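Local coordinates for uncharacterized protein YjgB (Bacillus subtilis, PDB 4YGT) that is of unknown function but is probably a secreted lipoprotein, and gave the DUF4309 family its first structure, at residues Q34-L39 / A51-P56; T40-T45 / S81-M86; D63-L68 / E90-G95; E130-Y135 / H143-T148. All coordinates share one frame; numbering follows the deposited sequence.

Interaction 1 of 4, residues Q34-L39 / A51-P56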
loop_
_atom_site.group_PDB
_atom_site.type_symbol
_atom_site.label_atom_id
_atom_site.label_comp_id
_atom_site.label_asym_id
_atom_site.label_seq_id
_atom_site.Cartn_x
_atom_site.Cartn_y
_atom_site.Cartn_z
ATOM N N GLN A 34 -5.856 -6.457 -7.078
ATOM C CA GLN A 34 -7.277 -6.122 -7.190
ATOM C C GLN A 34 -7.525 -4.892 -8.088
ATOM O O GLN A 34 -7.248 -4.952 -9.284
ATOM C CB GLN A 34 -7.901 -5.919 -5.779
ATOM C CG GLN A 34 -7.766 -7.107 -4.806
ATOM C CD GLN A 34 -8.482 -8.347 -5.273
ATOM O OE1 GLN A 34 -7.886 -9.237 -5.896
ATOM N NE2 GLN A 34 -9.784 -8.421 -5.001
ATOM N N GLN A 35 -8.064 -3.799 -7.520
ATOM C CA GLN A 35 -8.438 -2.588 -8.256
ATOM C C GLN A 35 -7.220 -1.887 -8.868
ATOM O O GLN A 35 -7.323 -1.344 -9.978
ATOM C CB GLN A 35 -9.214 -1.610 -7.348
ATOM C CG GLN A 35 -10.567 -2.153 -6.824
ATOM C CD GLN A 35 -10.503 -3.234 -5.740
ATOM O OE1 GLN A 35 -9.507 -3.379 -5.005
ATOM N NE2 GLN A 35 -11.589 -4.007 -5.603
ATOM N N ALA A 36 -6.060 -1.957 -8.177
ATOM C CA ALA A 36 -4.821 -1.325 -8.622
ATOM C C ALA A 36 -4.080 -2.165 -9.660
ATOM O O ALA A 36 -3.044 -1.736 -10.168
ATOM C CB ALA A 36 -3.919 -1.045 -7.426
ATOM N N GLN A 37 -4.615 -3.325 -10.019
ATOM C CA GLN A 37 -3.949 -4.225 -10.982
ATOM C C GLN A 37 -3.535 -3.539 -12.290
ATOM O O GLN A 37 -4.341 -2.814 -12.872
ATOM C CB GLN A 37 -4.858 -5.398 -11.327
ATOM C CG GLN A 37 -4.098 -6.557 -11.928
ATOM C CD GLN A 37 -5.001 -7.497 -12.660
ATOM O OE1 GLN A 37 -6.176 -7.681 -12.323
ATOM N NE2 GLN A 37 -4.458 -8.126 -13.665
ATOM N N GLY A 38 -2.286 -3.779 -12.714
ATOM C CA GLY A 38 -1.745 -3.274 -13.971
ATOM C C GLY A 38 -1.251 -1.849 -13.922
ATOM O O GLY A 38 -0.895 -1.293 -14.964
ATOM N N LEU A 39 -1.216 -1.244 -12.715
ATOM C CA LEU A 39 -0.664 0.093 -12.529
ATOM C C LEU A 39 0.733 -0.089 -11.938
ATOM O O LEU A 39 0.870 -0.348 -10.747
ATOM C CB LEU A 39 -1.586 0.957 -11.644
ATOM C CG LEU A 39 -2.969 1.275 -12.220
ATOM C CD1 LEU A 39 -3.869 1.858 -11.153
ATOM C CD2 LEU A 39 -2.861 2.210 -13.405
ATOM N N ALA A 51 -7.636 7.137 -15.236
ATOM C CA ALA A 51 -8.414 6.308 -16.155
ATOM C C ALA A 51 -9.047 5.131 -15.383
ATOM O O ALA A 51 -10.234 4.865 -15.535
ATOM C CB ALA A 51 -7.524 5.800 -17.293
ATOM N N ALA A 52 -8.281 4.500 -14.499
ATOM C CA ALA A 52 -8.732 3.359 -13.716
ATOM C C ALA A 52 -9.672 3.720 -12.560
ATOM O O ALA A 52 -10.688 3.059 -12.404
ATOM C CB ALA A 52 -7.532 2.599 -13.165
ATOM N N PHE A 53 -9.321 4.720 -11.754
ATOM C CA PHE A 53 -10.012 5.087 -10.525
ATOM C C PHE A 53 -10.918 6.304 -10.592
ATOM O O PHE A 53 -11.686 6.521 -9.651
ATOM C CB PHE A 53 -8.965 5.353 -9.441
ATOM C CG PHE A 53 -8.315 4.130 -8.847
ATOM C CD1 PHE A 53 -7.216 3.538 -9.461
ATOM C CD2 PHE A 53 -8.800 3.566 -7.676
ATOM C CE1 PHE A 53 -6.613 2.404 -8.911
ATOM C CE2 PHE A 53 -8.192 2.433 -7.124
ATOM C CZ PHE A 53 -7.103 1.859 -7.747
ATOM N N GLY A 54 -10.827 7.094 -11.656
ATOM C CA GLY A 54 -11.584 8.334 -11.757
ATOM C C GLY A 54 -10.814 9.455 -11.083
ATOM O O GLY A 54 -9.596 9.356 -10.887
ATOM N N GLU A 55 -11.510 10.525 -10.709
ATOM C CA GLU A 55 -10.893 11.666 -10.031
ATOM C C GLU A 55 -10.740 11.351 -8.575
ATOM O O GLU A 55 -11.629 10.704 -8.009
ATOM C CB GLU A 55 -11.700 12.977 -10.236
ATOM C CG GLU A 55 -11.632 13.521 -11.657
ATOM C CD GLU A 55 -10.225 13.663 -12.207
ATOM O OE1 GLU A 55 -9.447 14.459 -11.634
ATOM O OE2 GLU A 55 -9.881 12.931 -13.165
ATOM N N PRO A 56 -9.624 11.796 -7.946
ATOM C CA PRO A 56 -9.418 11.503 -6.521
ATOM C C PRO A 56 -10.340 12.273 -5.579
ATOM O O PRO A 56 -10.712 13.419 -5.850
ATOM C CB PRO A 56 -7.963 11.908 -6.270
ATOM C CG PRO A 56 -7.406 12.290 -7.574
ATOM C CD PRO A 56 -8.503 12.575 -8.504
#
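F53 and L39 both carry CG anti to the carbonyl carbon (chi1 -75° and -65°), which sends the phenyl ring of F53 off the end of helix 46-53 and brings the isobutyl group of L39 to meet it. The contact joins the last turn of that helix to the type II beta turn A36-L39 in the loop leading up to it. L39 CD1 lies near the ring plane of F53 and touches the edge at CE1, 3.6 Å away; the same methyl reaches A52 CB at 4.2 Å. Farther round the ring, F53 CZ meets backbone and CB atoms of the 3-10 segment: Q35 O lies 3.9 Å from F53 CZ, and A36 CB packs on F53 CZ at 4.3 Å. No hydrogen bond crosses between the segments. Y69, Y78 and F80 of the sheet also meet the F53 ring, so it sits between loop and strands. With an alanine here the ring would be gone, which would probably open a gap between the helix end and the turn and leave L39 CD1 without its aromatic neighbour. The turn itself is closed by the bond from L39 N to A36 O, 3.2 Å long.

Interaction 2 of 4, residues T40-T45 / S81-M86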
loop_
_atom_site.group_PDB
_atom_site.type_symbol
_atom_site.label_atom_id
_atom_site.label_comp_id
_atom_site.label_asym_id
_atom_site.label_seq_id
_atom_site.Cartn_x
_atom_site.Cartn_y
_atom_site.Cartn_z
ATOM N N THR A 40 1.759 0.006 -12.781
ATOM C CA THR A 40 3.151 -0.299 -12.442
ATOM C C THR A 40 3.985 0.924 -12.038
ATOM O O THR A 40 4.044 1.925 -12.765
ATOM C CB THR A 40 3.820 -1.029 -13.622
ATOM O OG1 THR A 40 2.911 -2.000 -14.106
ATOM C CG2 THR A 40 5.150 -1.738 -13.247
ATOM N N ILE A 41 4.721 0.777 -10.926
ATOM C CA ILE A 41 5.668 1.794 -10.447
ATOM C C ILE A 41 6.682 2.095 -11.567
ATOM O O ILE A 41 7.117 1.169 -12.248
ATOM C CB ILE A 41 6.343 1.326 -9.120
ATOM C CG1 ILE A 41 5.370 1.586 -7.952
ATOM C CG2 ILE A 41 7.704 2.038 -8.857
ATOM C CD1 ILE A 41 5.436 0.655 -6.958
ATOM N N ASN A 42 6.952 3.402 -11.816
ATOM C CA ASN A 42 7.906 3.951 -12.791
ATOM C C ASN A 42 7.513 3.647 -14.257
ATOM O O ASN A 42 8.305 3.916 -15.166
ATOM C CB ASN A 42 9.331 3.414 -12.497
ATOM C CG ASN A 42 10.474 4.356 -12.777
ATOM O OD1 ASN A 42 10.312 5.510 -13.207
ATOM N ND2 ASN A 42 11.677 3.863 -12.539
ATOM N N LYS A 43 6.300 3.104 -14.488
ATOM C CA LYS A 43 5.845 2.731 -15.825
ATOM C C LYS A 43 4.448 3.313 -16.102
ATOM O O LYS A 43 4.286 4.019 -17.092
ATOM C CB LYS A 43 5.863 1.199 -15.966
ATOM C CG LYS A 43 5.949 0.668 -17.390
ATOM C CD LYS A 43 6.006 -0.882 -17.435
ATOM C CE LYS A 43 7.317 -1.504 -16.957
ATOM N NZ LYS A 43 8.451 -1.255 -17.894
ATOM N N SER A 44 3.455 3.040 -15.242
ATOM C CA SER A 44 2.111 3.588 -15.431
ATOM C C SER A 44 2.117 5.051 -14.997
ATOM O O SER A 44 2.936 5.438 -14.146
ATOM C CB SER A 44 1.077 2.785 -14.653
ATOM O OG SER A 44 1.075 1.442 -15.102
ATOM N N THR A 45 1.217 5.861 -15.580
ATOM C CA THR A 45 1.162 7.303 -15.328
ATOM C C THR A 45 0.023 7.735 -14.410
ATOM O O THR A 45 -0.810 6.909 -14.054
ATOM C CB THR A 45 0.975 8.045 -16.655
ATOM O OG1 THR A 45 -0.264 7.631 -17.239
ATOM C CG2 THR A 45 2.125 7.846 -17.614
ATOM N N SER A 81 1.475 8.515 -5.643
ATOM C CA SER A 81 2.387 9.647 -5.812
ATOM C C SER A 81 3.111 9.414 -7.145
ATOM O O SER A 81 3.171 8.275 -7.623
ATOM C CB SER A 81 3.344 9.782 -4.632
ATOM O OG SER A 81 4.312 8.749 -4.623
ATOM N N TYR A 82 3.612 10.476 -7.769
ATOM C CA TYR A 82 4.253 10.392 -9.081
ATOM C C TYR A 82 5.630 11.055 -9.137
ATOM O O TYR A 82 5.899 11.993 -8.381
ATOM C CB TYR A 82 3.341 11.065 -10.114
ATOM C CG TYR A 82 1.889 10.644 -10.004
ATOM C CD1 TYR A 82 1.472 9.381 -10.423
ATOM C CD2 TYR A 82 0.934 11.497 -9.446
ATOM C CE1 TYR A 82 0.147 8.971 -10.279
ATOM C CE2 TYR A 82 -0.399 11.098 -9.304
ATOM C CZ TYR A 82 -0.793 9.843 -9.746
ATOM O OH TYR A 82 -2.106 9.441 -9.645
ATOM N N HIS A 83 6.492 10.605 -10.081
ATOM C CA HIS A 83 7.779 11.264 -10.345
ATOM C C HIS A 83 7.495 12.536 -11.168
ATOM O O HIS A 83 6.340 12.780 -11.546
ATOM C CB HIS A 83 8.761 10.349 -11.114
ATOM C CG HIS A 83 9.109 9.047 -10.460
ATOM N ND1 HIS A 83 9.973 8.989 -9.393
ATOM C CD2 HIS A 83 8.776 7.786 -10.822
ATOM C CE1 HIS A 83 10.097 7.702 -9.104
ATOM N NE2 HIS A 83 9.402 6.941 -9.943
ATOM N N LYS A 84 8.541 13.319 -11.481
ATOM C CA LYS A 84 8.428 14.520 -12.302
ATOM C C LYS A 84 7.810 14.168 -13.684
ATOM O O LYS A 84 6.887 14.856 -14.133
ATOM C CB LYS A 84 9.820 15.170 -12.454
ATOM C CG LYS A 84 9.803 16.675 -12.694
ATOM C CD LYS A 84 11.231 17.249 -12.744
ATOM C CE LYS A 84 11.270 18.737 -13.019
ATOM N NZ LYS A 84 12.632 19.306 -12.835
ATOM N N ASP A 85 8.257 13.033 -14.288
ATOM C CA ASP A 85 7.838 12.494 -15.597
ATOM C C ASP A 85 6.374 11.960 -15.617
ATOM O O ASP A 85 5.915 11.496 -16.662
ATOM C CB ASP A 85 8.819 11.387 -16.066
ATOM C CG ASP A 85 8.805 10.048 -15.331
ATOM O OD1 ASP A 85 7.989 9.888 -14.380
ATOM O OD2 ASP A 85 9.583 9.144 -15.729
HETATM N N MSE A 86 5.675 12.027 -14.466
HETATM C CA MSE A 86 4.280 11.640 -14.211
HETATM C C MSE A 86 4.057 10.119 -14.108
HETATM O O MSE A 86 2.908 9.692 -14.122
HETATM C CB MSE A 86 3.311 12.254 -15.224
HETATM C CG MSE A 86 3.181 13.756 -15.075
HETATM SE SE MSE A 86 1.988 14.504 -16.407
HETATM C CE MSE A 86 0.248 14.073 -15.542
#
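N42 reaches across to H83 with its side-chain amide, and T45 meets the backbone of M86; between them these two places carry most of the contact. The polar approaches are loose. N42 OD1 stands 3.6 Å from H83 CD2, coming obliquely to the imidazole, with the amide and ring planes 51° apart. H83 CG is anti to the carbonyl carbon (chi1 -58°), a setting that turns the ring toward the amide. No hydrogen bond links the two segments.

The closest backbone approach is a CA-H...O contact, in which T45 CA lies 3.2 Å from M86 O with an angle of 129° at the hydrogen. The same oxygen is 3.6 Å from T45 CB, so the carbonyl of M86, a selenomethionine, rests against the base of the threonine side chain. Van der Waals packing adds the Y82 ring, whose CE1 is 4.3 Å from T45 C; its hydroxyl is hydrogen-bonded to D67.

Bonds inside each segment fix the shapes that meet. T40 O accepts from both K43 N and S44 N, while T40 N donates to S44 OG at 2.8 Å. In the other segment, M86 N bonds back to H83 O. The result is a surface contact between the loop that ends at T45, the N-cap of helix 46-53, and the type I beta turn H83-M86 in the antiparallel hairpin of strands 77-82 and 88-95.

Interaction 3 of 4, residues D63-L68 / E90-G95. With SO4 (sulfate ion), chain B.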
loop_
_atom_site.group_PDB
_atom_site.type_symbol
_atom_site.label_atom_id
_atom_site.label_comp_id
_atom_site.label_asym_id
_atom_site.label_seq_id
_atom_site.Cartn_x
_atom_site.Cartn_y
_atom_site.Cartn_z
ATOM N N ASP A 63 0.396 20.275 0.745
ATOM C CA ASP A 63 1.246 19.342 1.496
ATOM C C ASP A 63 0.927 17.863 1.145
ATOM O O ASP A 63 1.508 16.942 1.734
ATOM C CB ASP A 63 1.094 19.582 3.012
ATOM C CG ASP A 63 -0.304 19.415 3.601
ATOM O OD1 ASP A 63 -1.263 19.180 2.822
ATOM O OD2 ASP A 63 -0.447 19.554 4.840
ATOM N N ASN A 64 -0.011 17.653 0.197
ATOM C CA ASN A 64 -0.421 16.340 -0.264
ATOM C C ASN A 64 0.237 15.987 -1.599
ATOM O O ASN A 64 -0.055 16.616 -2.624
ATOM C CB ASN A 64 -1.946 16.270 -0.405
ATOM C CG ASN A 64 -2.417 14.889 -0.803
ATOM O OD1 ASN A 64 -1.860 13.870 -0.377
ATOM N ND2 ASN A 64 -3.448 14.831 -1.628
ATOM N N ARG A 65 1.096 14.961 -1.596
ATOM C CA ARG A 65 1.736 14.532 -2.840
ATOM C C ARG A 65 1.113 13.219 -3.385
ATOM O O ARG A 65 1.674 12.614 -4.295
ATOM C CB ARG A 65 3.263 14.421 -2.676
ATOM C CG ARG A 65 3.726 13.361 -1.721
ATOM C CD ARG A 65 5.192 13.488 -1.416
ATOM N NE ARG A 65 5.590 12.337 -0.622
ATOM C CZ ARG A 65 5.970 11.177 -1.138
ATOM N NH1 ARG A 65 6.080 11.033 -2.455
ATOM N NH2 ARG A 65 6.269 10.158 -0.344
ATOM N N PHE A 66 -0.086 12.845 -2.886
ATOM C CA PHE A 66 -0.804 11.634 -3.293
ATOM C C PHE A 66 -2.161 11.916 -3.845
ATOM O O PHE A 66 -2.934 12.646 -3.236
ATOM C CB PHE A 66 -0.987 10.651 -2.117
ATOM C CG PHE A 66 0.265 9.896 -1.752
ATOM C CD1 PHE A 66 1.235 10.476 -0.941
ATOM C CD2 PHE A 66 0.493 8.615 -2.245
ATOM C CE1 PHE A 66 2.422 9.801 -0.655
ATOM C CE2 PHE A 66 1.661 7.934 -1.944
ATOM C CZ PHE A 66 2.627 8.535 -1.166
ATOM N N ASP A 67 -2.484 11.277 -4.976
ATOM C CA ASP A 67 -3.853 11.253 -5.499
ATOM C C ASP A 67 -4.557 10.280 -4.582
ATOM O O ASP A 67 -4.146 9.122 -4.524
ATOM C CB ASP A 67 -3.888 10.816 -6.974
ATOM C CG ASP A 67 -3.782 11.953 -7.959
ATOM O OD1 ASP A 67 -3.955 13.129 -7.545
ATOM O OD2 ASP A 67 -3.546 11.678 -9.137
ATOM N N LEU A 68 -5.489 10.764 -3.748
ATOM C CA LEU A 68 -6.107 9.891 -2.746
ATOM C C LEU A 68 -7.534 9.450 -3.109
ATOM O O LEU A 68 -8.390 10.255 -3.492
ATOM C CB LEU A 68 -6.092 10.559 -1.374
ATOM C CG LEU A 68 -4.724 10.753 -0.763
ATOM C CD1 LEU A 68 -4.752 11.880 0.260
ATOM C CD2 LEU A 68 -4.188 9.445 -0.165
ATOM N N GLU A 90 5.022 5.834 -5.982
ATOM C CA GLU A 90 4.636 5.036 -4.815
ATOM C C GLU A 90 3.162 4.730 -4.814
ATOM O O GLU A 90 2.347 5.565 -5.233
ATOM C CB GLU A 90 5.027 5.783 -3.523
ATOM C CG GLU A 90 4.800 5.035 -2.216
ATOM C CD GLU A 90 5.314 5.725 -0.968
ATOM O OE1 GLU A 90 6.226 6.578 -1.074
ATOM O OE2 GLU A 90 4.822 5.380 0.128
ATOM N N ILE A 91 2.812 3.519 -4.350
ATOM C CA ILE A 91 1.400 3.123 -4.207
ATOM C C ILE A 91 1.182 2.895 -2.718
ATOM O O ILE A 91 2.021 2.284 -2.065
ATOM C CB ILE A 91 0.955 1.898 -5.087
ATOM C CG1 ILE A 91 1.345 2.102 -6.572
ATOM C CG2 ILE A 91 -0.560 1.634 -4.948
ATOM C CD1 ILE A 91 1.201 0.880 -7.506
ATOM N N ARG A 92 0.099 3.454 -2.183
ATOM C CA ARG A 92 -0.285 3.338 -0.797
ATOM C C ARG A 92 -1.667 2.674 -0.723
ATOM O O ARG A 92 -2.623 3.170 -1.318
ATOM C CB ARG A 92 -0.269 4.734 -0.180
ATOM C CG ARG A 92 -0.171 4.763 1.320
ATOM C CD ARG A 92 0.242 6.138 1.786
ATOM N NE ARG A 92 1.688 6.364 1.715
ATOM C CZ ARG A 92 2.266 7.521 2.024
ATOM N NH1 ARG A 92 1.529 8.566 2.372
ATOM N NH2 ARG A 92 3.581 7.655 1.938
ATOM N N TYR A 93 -1.744 1.516 -0.042
ATOM C CA TYR A 93 -2.935 0.699 0.193
ATOM C C TYR A 93 -3.446 1.000 1.612
ATOM O O TYR A 93 -2.718 0.783 2.573
ATOM C CB TYR A 93 -2.575 -0.786 -0.008
ATOM C CG TYR A 93 -3.689 -1.762 0.276
ATOM C CD1 TYR A 93 -4.614 -2.100 -0.706
ATOM C CD2 TYR A 93 -3.808 -2.372 1.521
ATOM C CE1 TYR A 93 -5.669 -2.972 -0.436
ATOM C CE2 TYR A 93 -4.848 -3.259 1.797
ATOM C CZ TYR A 93 -5.777 -3.559 0.813
ATOM O OH TYR A 93 -6.815 -4.425 1.085
ATOM N N PHE A 94 -4.699 1.499 1.745
ATOM C CA PHE A 94 -5.226 1.920 3.040
ATOM C C PHE A 94 -6.203 0.936 3.695
ATOM O O PHE A 94 -6.647 1.172 4.829
ATOM C CB PHE A 94 -5.921 3.260 2.865
ATOM C CG PHE A 94 -4.940 4.386 2.644
ATOM C CD1 PHE A 94 -4.330 5.024 3.724
ATOM C CD2 PHE A 94 -4.683 4.865 1.363
ATOM C CE1 PHE A 94 -3.442 6.081 3.516
ATOM C CE2 PHE A 94 -3.804 5.923 1.158
ATOM C CZ PHE A 94 -3.196 6.531 2.229
ATOM N N GLY A 95 -6.516 -0.157 2.996
ATOM C CA GLY A 95 -7.508 -1.112 3.467
ATOM C C GLY A 95 -8.889 -0.497 3.345
ATOM O O GLY A 95 -9.048 0.529 2.682
HETATM S S SO4 B . 4.324 12.107 2.839
HETATM O O1 SO4 B . 4.607 13.186 1.884
HETATM O O2 SO4 B . 2.893 11.941 3.068
HETATM O O3 SO4 B . 4.894 10.866 2.302
HETATM O O4 SO4 B . 4.922 12.384 4.131
#
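F66 and R92 form the tight part of this contact. The guanidinium of R92 lies over one face of the F66 ring, the two planes 31° apart, with F66 CZ 3.4 Å from R92 NH2. R92 starts with CG anti to its own N (chi1 -160°) and bends at chi3 (-82°), which folds the guanidinium over the phenyl group. The carboxylate of E90 comes to the edge of the same ring, E90 CD lying 3.9 Å from F66 CZ, while R92 NH2 forms a salt bridge to E90 OE2 at 3.2 Å, meeting that oxygen from above the carboxylate plane. Farther along, L68 CD2 packs on F94 CE2 at 3.8 Å.

The R65 side is looser. R65 is exposed, and its salt bridge from NH2 to E90 OE1 is long, at 3.7 Å. A sulfate, probably from the crystallisation liquor, accepts a firmer bond from R65 NE to O1 at 2.8 Å; its O3 takes a bond from R65 NH2 and a weak one from R92 NH2. A leucine in place of R92 would probably leave E90 OE2 without its salt-bridge mate and the sulfate with one donor fewer. Two arginines sharing one carboxylate and one sulfate suggest a positively charged patch able to hold small anions.

Interaction 4 of 4, residues E130-Y135 / H143-T148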
loop_
_atom_site.group_PDB
_atom_site.type_symbol
_atom_site.label_atom_id
_atom_site.label_comp_id
_atom_site.label_asym_id
_atom_site.label_seq_id
_atom_site.Cartn_x
_atom_site.Cartn_y
_atom_site.Cartn_z
ATOM N N GLU A 130 4.332 5.828 13.894
ATOM C CA GLU A 130 4.206 4.514 13.244
ATOM C C GLU A 130 5.552 3.785 13.059
ATOM O O GLU A 130 6.623 4.414 13.010
ATOM C CB GLU A 130 3.545 4.654 11.882
ATOM C CG GLU A 130 2.055 4.965 11.904
ATOM C CD GLU A 130 1.593 5.636 10.624
ATOM O OE1 GLU A 130 2.313 6.539 10.145
ATOM O OE2 GLU A 130 0.545 5.237 10.071
ATOM N N ILE A 131 5.483 2.445 12.934
ATOM C CA ILE A 131 6.671 1.658 12.664
ATOM C C ILE A 131 6.438 0.873 11.354
ATOM O O ILE A 131 5.369 0.314 11.095
ATOM C CB ILE A 131 7.190 0.809 13.856
ATOM C CG1 ILE A 131 8.718 0.614 13.759
ATOM C CG2 ILE A 131 6.439 -0.511 14.070
ATOM C CD1 ILE A 131 9.570 1.882 14.234
ATOM N N ASP A 132 7.422 0.943 10.500
ATOM C CA ASP A 132 7.391 0.371 9.167
ATOM C C ASP A 132 8.193 -0.940 9.087
ATOM O O ASP A 132 9.419 -0.925 9.209
ATOM C CB ASP A 132 7.963 1.442 8.227
ATOM C CG ASP A 132 8.120 1.125 6.767
ATOM O OD1 ASP A 132 7.593 0.083 6.323
ATOM O OD2 ASP A 132 8.774 1.920 6.065
ATOM N N TYR A 133 7.489 -2.066 8.855
ATOM C CA TYR A 133 8.083 -3.386 8.620
ATOM C C TYR A 133 8.327 -3.544 7.103
ATOM O O TYR A 133 7.365 -3.627 6.337
ATOM C CB TYR A 133 7.152 -4.485 9.145
ATOM C CG TYR A 133 7.047 -4.525 10.651
ATOM C CD1 TYR A 133 6.146 -3.711 11.328
ATOM C CD2 TYR A 133 7.834 -5.395 11.403
ATOM C CE1 TYR A 133 6.020 -3.765 12.715
ATOM C CE2 TYR A 133 7.734 -5.444 12.794
ATOM C CZ TYR A 133 6.828 -4.620 13.446
ATOM O OH TYR A 133 6.687 -4.663 14.809
ATOM N N VAL A 134 9.599 -3.503 6.658
ATOM C CA VAL A 134 9.925 -3.547 5.230
ATOM C C VAL A 134 10.308 -4.954 4.776
ATOM O O VAL A 134 11.189 -5.580 5.362
ATOM C CB VAL A 134 11.039 -2.536 4.848
ATOM C CG1 VAL A 134 11.228 -2.458 3.340
ATOM C CG2 VAL A 134 10.765 -1.159 5.421
ATOM N N TYR A 135 9.666 -5.415 3.686
ATOM C CA TYR A 135 9.927 -6.687 3.002
ATOM C C TYR A 135 10.455 -6.405 1.594
ATOM O O TYR A 135 9.783 -5.726 0.837
ATOM C CB TYR A 135 8.650 -7.555 2.946
ATOM C CG TYR A 135 8.359 -8.245 4.260
ATOM C CD1 TYR A 135 8.911 -9.487 4.554
ATOM C CD2 TYR A 135 7.557 -7.642 5.226
ATOM C CE1 TYR A 135 8.670 -10.115 5.776
ATOM C CE2 TYR A 135 7.294 -8.268 6.443
ATOM C CZ TYR A 135 7.852 -9.507 6.715
ATOM O OH TYR A 135 7.602 -10.129 7.920
ATOM N N HIS A 143 6.307 -1.731 2.281
ATOM C CA HIS A 143 6.421 -1.080 3.570
ATOM C C HIS A 143 5.115 -1.235 4.328
ATOM O O HIS A 143 4.144 -0.546 4.003
ATOM C CB HIS A 143 6.746 0.404 3.359
ATOM C CG HIS A 143 8.084 0.667 2.743
ATOM N ND1 HIS A 143 9.117 1.224 3.477
ATOM C CD2 HIS A 143 8.501 0.492 1.468
ATOM C CE1 HIS A 143 10.125 1.357 2.635
ATOM N NE2 HIS A 143 9.804 0.929 1.415
ATOM N N PHE A 144 5.057 -2.181 5.288
ATOM C CA PHE A 144 3.857 -2.351 6.112
ATOM C C PHE A 144 3.952 -1.374 7.282
ATOM O O PHE A 144 4.754 -1.594 8.196
ATOM C CB PHE A 144 3.690 -3.788 6.600
ATOM C CG PHE A 144 3.453 -4.797 5.515
ATOM C CD1 PHE A 144 4.520 -5.449 4.907
ATOM C CD2 PHE A 144 2.159 -5.130 5.121
ATOM C CE1 PHE A 144 4.298 -6.424 3.930
ATOM C CE2 PHE A 144 1.939 -6.087 4.127
ATOM C CZ PHE A 144 3.011 -6.739 3.551
ATOM N N VAL A 145 3.172 -0.276 7.239
ATOM C CA VAL A 145 3.229 0.762 8.279
ATOM C C VAL A 145 2.190 0.453 9.381
ATOM O O VAL A 145 0.996 0.674 9.200
ATOM C CB VAL A 145 3.078 2.179 7.663
ATOM C CG1 VAL A 145 3.158 3.258 8.724
ATOM C CG2 VAL A 145 4.125 2.423 6.579
ATOM N N ILE A 146 2.677 -0.047 10.529
ATOM C CA ILE A 146 1.883 -0.454 11.696
ATOM C C ILE A 146 1.778 0.714 12.694
ATOM O O ILE A 146 2.770 1.385 13.000
ATOM C CB ILE A 146 2.508 -1.739 12.332
ATOM C CG1 ILE A 146 2.785 -2.839 11.253
ATOM C CG2 ILE A 146 1.698 -2.281 13.526
ATOM C CD1 ILE A 146 1.614 -3.774 10.835
ATOM N N GLY A 147 0.563 0.937 13.186
ATOM C CA GLY A 147 0.259 2.013 14.123
ATOM C C GLY A 147 0.639 1.728 15.560
ATOM O O GLY A 147 1.440 0.823 15.820
ATOM N N THR A 148 0.072 2.514 16.508
ATOM C CA THR A 148 0.310 2.358 17.958
ATOM C C THR A 148 -0.234 1.001 18.419
ATOM O O THR A 148 0.477 0.267 19.112
ATOM C CB THR A 148 -0.254 3.532 18.751
ATOM O OG1 THR A 148 -1.466 3.985 18.131
ATOM C CG2 THR A 148 0.747 4.672 18.862
#
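D132 and H143 share the shortest hydrogen bond of this contact: H143 ND1 donates to D132 OD2 over 2.7 Å at 170°, within the imidazole plane and to the syn lone pair of the carboxylate. D132 CG stands anti to its backbone N (chi1 177°), which carries the carboxylate over to the neighbouring strand. The bond is likely to fix the rotation of the ring and favour a proton on ND1; H143 NE2 has a weak bond to E141. Four backbone bonds join the same strands, two in the hydrogen-bonded pair I131-I146 and two in Y133-F144.

Packing spreads out on both faces of the sheet. On the face of D132 and H143, V134 CG1 makes a CH-pi contact, 4.1 Å from the centroid of the H143 ring and over its face, while V145 CG1 lies 3.4 Å from E130 CD; E130 OE1 is hydrogen-bonded to T128. On the other face, Y133 CD1 meets I146 CG1 at 3.5 Å, and Y135 CD2 touches F144 CE1 at 3.7 Å with the ring planes 86° apart. L112 of helix 109-116 covers Y135 and F144. These paired strands, 131-137 and 140-146, form an antiparallel beta hairpin inside the sheet, flanked by strands 121-124 and 152-159.

Interaction 4 is the buried contact of the set and interaction 2 the surface one; interactions 1 and 3 are partly buried. Only interaction 4 pairs neighbouring strands, and only there do hydrogen bonds run between the two segments. Interactions 1 and 2 both tie the loop before helix 46-53 to other parts, the first by apolar packing against the helix end, the second by loose polar approaches to a turn. Interactions 2 and 3 meet on the sheet, where strand 77-82 lies between strands 67-69 and 88-95, and interaction 3 adds charge. Interactions 1 and 4 lie on opposite sides of the chain's centre, their centres about 24 Å apart.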